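Local coordinates for protein endo-xylogalacturonan hydrolase A (Aspergillus tubingensis, PDB 4C2L) that hydrolyses the xylose-substituted galacturonan backbone of xylogalacturonan, a component of the hairy regions of pectin, as a secreted family 28 glycosidase, at residues Ile267-Val281 with Asn314-Ser326. Residues are numbered along the deposited sequence; the frame is centred on the assembly and turned at random.
Sequences IKTYPSGGDHGTSTV and NPGNAKLTDIVVS. With SO4 (sulfate ion), chain H; SO4 (sulfate ion), chain E.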
loop_
_atom_site.group_PDB
_atom_site.type_symbol
_atom_site.label_atom_id
_atom_site.label_comp_id
_atom_site.label_asym_id
_atom_site.label_seq_id
_atom_site.Cartn_x
_atom_site.Cartn_y
_atom_site.Cartn_z
ATOM N N ILE A 267 -1.484 8.707 -10.354
ATOM C CA ILE A 267 -0.346 8.091 -11.030
ATOM C C ILE A 267 0.858 9.006 -10.838
ATOM O O ILE A 267 0.734 10.223 -11.011
ATOM C CB ILE A 267 -0.631 7.908 -12.544
ATOM C CG1 ILE A 267 -1.847 6.983 -12.733
ATOM C CG2 ILE A 267 0.602 7.311 -13.244
ATOM C CD1 ILE A 267 -2.382 6.920 -14.152
ATOM N N LYS A 268 2.018 8.437 -10.485
ATOM C CA LYS A 268 3.221 9.237 -10.267
ATOM C C LYS A 268 4.376 8.625 -11.025
ATOM O O LYS A 268 4.727 7.473 -10.794
ATOM C CB LYS A 268 3.660 9.251 -8.797
ATOM C CG LYS A 268 2.602 9.461 -7.752
ATOM C CD LYS A 268 3.261 9.779 -6.408
ATOM C CE LYS A 268 4.119 8.642 -5.883
ATOM N NZ LYS A 268 4.261 8.694 -4.390
ATOM N N THR A 269 4.991 9.391 -11.919
ATOM C CA THR A 269 6.144 8.872 -12.649
ATOM C C THR A 269 7.272 9.896 -12.607
ATOM O O THR A 269 7.033 11.093 -12.574
ATOM C CB THR A 269 5.795 8.524 -14.115
ATOM O OG1 THR A 269 5.285 9.688 -14.782
ATOM C CG2 THR A 269 4.723 7.415 -14.168
ATOM N N TYR A 270 8.505 9.404 -12.622
ATOM C CA TYR A 270 9.669 10.265 -12.712
ATOM C C TYR A 270 9.781 10.834 -14.124
ATOM O O TYR A 270 9.355 10.205 -15.083
ATOM C CB TYR A 270 10.929 9.467 -12.393
ATOM C CG TYR A 270 11.167 9.304 -10.907
ATOM C CD1 TYR A 270 10.565 8.264 -10.190
ATOM C CD2 TYR A 270 12.014 10.180 -10.223
ATOM C CE1 TYR A 270 10.785 8.115 -8.820
ATOM C CE2 TYR A 270 12.241 10.035 -8.860
ATOM C CZ TYR A 270 11.631 9.002 -8.169
ATOM O OH TYR A 270 11.872 8.870 -6.813
ATOM N N PRO A 271 10.354 12.034 -14.249
ATOM C CA PRO A 271 10.617 12.548 -15.599
ATOM C C PRO A 271 11.827 11.846 -16.217
ATOM O O PRO A 271 12.350 10.887 -15.638
ATOM C CB PRO A 271 10.920 14.020 -15.341
ATOM C CG PRO A 271 11.548 14.012 -13.983
ATOM C CD PRO A 271 10.711 13.012 -13.207
ATOM N N SER A 272 12.274 12.306 -17.388
ATOM C CA SER A 272 13.451 11.708 -18.008
ATOM C C SER A 272 14.735 12.314 -17.422
ATOM O O SER A 272 14.688 13.061 -16.443
ATOM C CB SER A 272 13.415 11.881 -19.528
ATOM O OG SER A 272 13.336 13.258 -19.859
ATOM N N GLY A 273 15.876 11.978 -18.016
ATOM C CA GLY A 273 17.162 12.505 -17.547
ATOM C C GLY A 273 17.770 11.658 -16.445
ATOM O O GLY A 273 17.115 10.780 -15.874
ATOM N N GLY A 274 19.042 11.911 -16.150
ATOM C CA GLY A 274 19.743 11.179 -15.108
ATOM C C GLY A 274 19.659 9.683 -15.308
ATOM O O GLY A 274 19.866 9.183 -16.413
ATOM N N ASP A 275 19.336 8.969 -14.235
ATOM C CA ASP A 275 19.239 7.519 -14.274
ATOM C C ASP A 275 17.795 7.051 -14.401
ATOM O O ASP A 275 17.520 5.857 -14.301
ATOM C CB ASP A 275 19.867 6.918 -13.013
ATOM C CG ASP A 275 21.384 7.003 -13.021
ATOM O OD1 ASP A 275 21.961 7.413 -14.056
ATOM O OD2 ASP A 275 21.998 6.648 -11.993
ATOM N N HIS A 276 16.881 7.988 -14.627
ATOM C CA HIS A 276 15.456 7.651 -14.688
ATOM C C HIS A 276 15.169 6.803 -15.877
ATOM O O HIS A 276 15.816 6.940 -16.914
ATOM C CB HIS A 276 14.592 8.899 -14.742
ATOM C CG HIS A 276 14.828 9.860 -13.603
ATOM N ND1 HIS A 276 14.980 9.450 -12.324
ATOM C CD2 HIS A 276 14.918 11.244 -13.585
ATOM C CE1 HIS A 276 15.186 10.523 -11.533
ATOM N NE2 HIS A 276 15.137 11.621 -12.304
ATOM N N GLY A 277 14.193 5.911 -15.742
ATOM C CA GLY A 277 13.734 5.100 -16.853
ATOM C C GLY A 277 12.373 5.550 -17.343
ATOM O O GLY A 277 11.856 6.588 -16.917
ATOM N N THR A 278 11.790 4.777 -18.251
ATOM C CA THR A 278 10.476 5.113 -18.782
ATOM C C THR A 278 9.459 4.272 -18.044
ATOM O O THR A 278 9.743 3.142 -17.642
ATOM C CB THR A 278 10.363 4.903 -20.318
ATOM O OG1 THR A 278 11.221 5.836 -20.990
ATOM C CG2 THR A 278 8.920 5.143 -20.810
ATOM N N SER A 279 8.287 4.853 -17.836
ATOM C CA SER A 279 7.224 4.209 -17.103
ATOM C C SER A 279 6.120 3.851 -18.077
ATOM O O SER A 279 5.762 4.663 -18.923
ATOM C CB SER A 279 6.659 5.195 -16.079
ATOM O OG SER A 279 7.640 5.552 -15.125
ATOM N N THR A 280 5.577 2.653 -17.935
ATOM C CA THR A 280 4.463 2.197 -18.753
ATOM C C THR A 280 3.325 1.799 -17.838
ATOM O O THR A 280 3.498 0.965 -16.949
ATOM C CB THR A 280 4.895 1.007 -19.633
ATOM O OG1 THR A 280 6.004 1.426 -20.442
ATOM C CG2 THR A 280 3.775 0.543 -20.534
ATOM N N VAL A 281 2.157 2.407 -18.032
ATOM C CA VAL A 281 1.006 2.038 -17.217
ATOM C C VAL A 281 -0.113 1.737 -18.175
ATOM O O VAL A 281 -0.516 2.618 -18.954
ATOM C CB VAL A 281 0.587 3.170 -16.257
ATOM C CG1 VAL A 281 -0.570 2.714 -15.359
ATOM C CG2 VAL A 281 1.775 3.606 -15.411
ATOM N N ASN A 314 14.022 18.113 -19.100
ATOM C CA ASN A 314 13.934 16.654 -19.126
ATOM C C ASN A 314 12.476 16.201 -19.050
ATOM O O ASN A 314 12.003 15.818 -17.972
ATOM C CB ASN A 314 14.712 16.051 -17.958
ATOM C CG ASN A 314 16.174 16.448 -17.966
ATOM O OD1 ASN A 314 16.991 15.838 -18.655
ATOM N ND2 ASN A 314 16.511 17.462 -17.185
ATOM N N PRO A 315 11.760 16.248 -20.185
ATOM C CA PRO A 315 10.320 16.020 -20.135
ATOM C C PRO A 315 9.964 14.587 -19.744
ATOM O O PRO A 315 10.751 13.656 -19.952
ATOM C CB PRO A 315 9.862 16.319 -21.574
ATOM C CG PRO A 315 10.978 17.115 -22.178
ATOM C CD PRO A 315 12.213 16.544 -21.559
ATOM N N GLY A 316 8.779 14.428 -19.168
ATOM C CA GLY A 316 8.251 13.104 -18.877
ATOM C C GLY A 316 7.800 12.441 -20.167
ATOM O O GLY A 316 7.277 13.109 -21.066
ATOM N N ASN A 317 8.021 11.133 -20.270
ATOM C CA ASN A 317 7.599 10.370 -21.451
ATOM C C ASN A 317 6.871 9.083 -21.087
ATOM O O ASN A 317 6.892 8.088 -21.822
ATOM C CB ASN A 317 8.767 10.114 -22.417
ATOM C CG ASN A 317 9.969 9.475 -21.744
ATOM O OD1 ASN A 317 9.838 8.724 -20.773
ATOM N ND2 ASN A 317 11.165 9.793 -22.252
ATOM N N ALA A 318 6.190 9.118 -19.942
ATOM C CA ALA A 318 5.448 7.948 -19.492
ATOM C C ALA A 318 4.385 7.547 -20.520
ATOM O O ALA A 318 3.758 8.395 -21.150
ATOM C CB ALA A 318 4.813 8.209 -18.133
ATOM N N LYS A 319 4.216 6.248 -20.703
ATOM C CA LYS A 319 3.209 5.730 -21.601
ATOM C C LYS A 319 2.025 5.217 -20.804
ATOM O O LYS A 319 2.048 4.086 -20.322
ATOM C CB LYS A 319 3.792 4.608 -22.469
ATOM C CG LYS A 319 2.857 4.207 -23.595
ATOM C CD LYS A 319 3.401 3.027 -24.390
ATOM C CE LYS A 319 2.366 2.527 -25.393
ATOM N NZ LYS A 319 2.964 1.470 -26.271
ATOM N N LEU A 320 1.004 6.062 -20.671
ATOM C CA LEU A 320 -0.209 5.708 -19.971
ATOM C C LEU A 320 -1.271 5.415 -21.012
ATOM O O LEU A 320 -1.558 6.258 -21.866
ATOM C CB LEU A 320 -0.661 6.855 -19.054
ATOM C CG LEU A 320 0.429 7.595 -18.245
ATOM C CD1 LEU A 320 -0.194 8.703 -17.409
ATOM C CD2 LEU A 320 1.232 6.665 -17.351
ATOM N N THR A 321 -1.822 4.215 -20.975
ATOM C CA THR A 321 -2.887 3.860 -21.912
ATOM C C THR A 321 -4.009 3.122 -21.200
ATOM O O THR A 321 -3.766 2.399 -20.215
ATOM C CB THR A 321 -2.368 2.992 -23.094
ATOM O OG1 THR A 321 -1.741 1.813 -22.583
ATOM C CG2 THR A 321 -1.376 3.767 -23.960
ATOM N N ASP A 322 -5.233 3.310 -21.700
ATOM C CA ASP A 322 -6.416 2.649 -21.148
ATOM C C ASP A 322 -6.506 2.856 -19.640
ATOM O O ASP A 322 -6.712 1.906 -18.863
ATOM C CB ASP A 322 -6.448 1.163 -21.519
ATOM C CG ASP A 322 -6.722 0.944 -22.990
ATOM O OD1 ASP A 322 -7.714 1.504 -23.497
ATOM O OD2 ASP A 322 -5.953 0.219 -23.643
ATOM N N ILE A 323 -6.353 4.111 -19.238
ATOM C CA ILE A 323 -6.566 4.512 -17.845
ATOM C C ILE A 323 -8.012 4.986 -17.775
ATOM O O ILE A 323 -8.434 5.831 -18.563
ATOM C CB ILE A 323 -5.630 5.647 -17.383
ATOM C CG1 ILE A 323 -4.164 5.372 -17.783
ATOM C CG2 ILE A 323 -5.809 5.907 -15.875
ATOM C CD1 ILE A 323 -3.548 4.106 -17.214
ATOM N N VAL A 324 -8.775 4.404 -16.862
ATOM C CA VAL A 324 -10.197 4.748 -16.748
ATOM C C VAL A 324 -10.475 5.235 -15.333
ATOM O O VAL A 324 -10.104 4.575 -14.354
ATOM C CB VAL A 324 -11.088 3.543 -17.094
ATOM C CG1 VAL A 324 -12.561 3.868 -16.811
ATOM C CG2 VAL A 324 -10.873 3.137 -18.554
ATOM N N VAL A 325 -11.121 6.393 -15.240
ATOM C CA VAL A 325 -11.520 6.966 -13.958
ATOM C C VAL A 325 -13.031 7.100 -14.096
ATOM O O VAL A 325 -13.513 7.899 -14.913
ATOM C CB VAL A 325 -10.838 8.332 -13.729
ATOM C CG1 VAL A 325 -11.386 9.065 -12.505
ATOM C CG2 VAL A 325 -9.330 8.177 -13.617
ATOM N N SER A 326 -13.774 6.308 -13.331
ATOM C CA SER A 326 -15.233 6.268 -13.487
ATOM C C SER A 326 -15.970 6.310 -12.157
ATOM O O SER A 326 -15.554 5.673 -11.191
ATOM C CB SER A 326 -15.658 5.035 -14.288
ATOM O OG SER A 326 -15.131 3.822 -13.739
HETATM S S SO4 H . 3.672 11.327 -2.003
HETATM O O1 SO4 H . 4.123 12.543 -1.291
HETATM O O2 SO4 H . 4.334 11.260 -3.321
HETATM O O3 SO4 H . 2.209 11.430 -2.196
HETATM O O4 SO4 H . 3.970 10.101 -1.219
HETATM S S SO4 E . 7.369 6.379 -3.693
HETATM O O1 SO4 E . 6.747 7.257 -2.679
HETATM O O2 SO4 E . 8.440 7.144 -4.380
HETATM O O3 SO4 E . 6.290 5.972 -4.606
HETATM O O4 SO4 E . 7.997 5.221 -3.033
HETATM O O HOH W 1 9.655 10.136 -17.923
HETATM O O HOH W 2 15.984 14.059 -20.737
HETATM O O HOH W 3 11.968 8.843 -18.768
HETATM O O HOH W 4 8.331 7.555 -18.438
#
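Lys319 is bonded through both its amide and its carbonyl to the strand beginning at Ser279; the two bonds go to Ser279 and Val281 and so straddle Thr280, its bridge partner, as in a parallel ladder. Its N reaches Ser279 O at 2.8 Å, its O accepts from Val281 N, and Val281 O in turn takes Thr321 N at 2.9 Å. N-H...O angles of at least 164° and axes of strands 279-281 and 319-321 only 3° apart support a regular ladder.

Ahead of strands 279-294 and 319-329, loop meets loop. Pro315 O accepts twice from Ser272: a short bond from OG, at 2.6 Å, and a longer, bent one from N, at 3.3 Å, whose donor stands well above the carbonyl plane; both come from one face of that plane. Ser272 OG stands between its own N and carbonyl carbon (chi1 58°), which brings hydroxyl and amide to the same acceptor. Water 2 donates to this OG and to Asn314 OD1, while Asn314 ND2 is satisfied by Tyr310 O. Asn317 OD1 accepts from Thr278 OG1 at 3.2 Å, well above the amide plane, and from water 4, which also accepts from Ser279 N.

Inside, Leu320 CD2 lies alongside Val281 CG2 at 3.7 Å, and Ile323 meets Ile267 tip to tip (CG2 to CD1, 4.0 Å).

These are successive coils of the family's right-handed parallel beta-helix: strand 279-294 pairs with 319-329, strand 266-269 runs between 235-240 and 296-301 in another sheet, and helix 308-313 leads into Asn314.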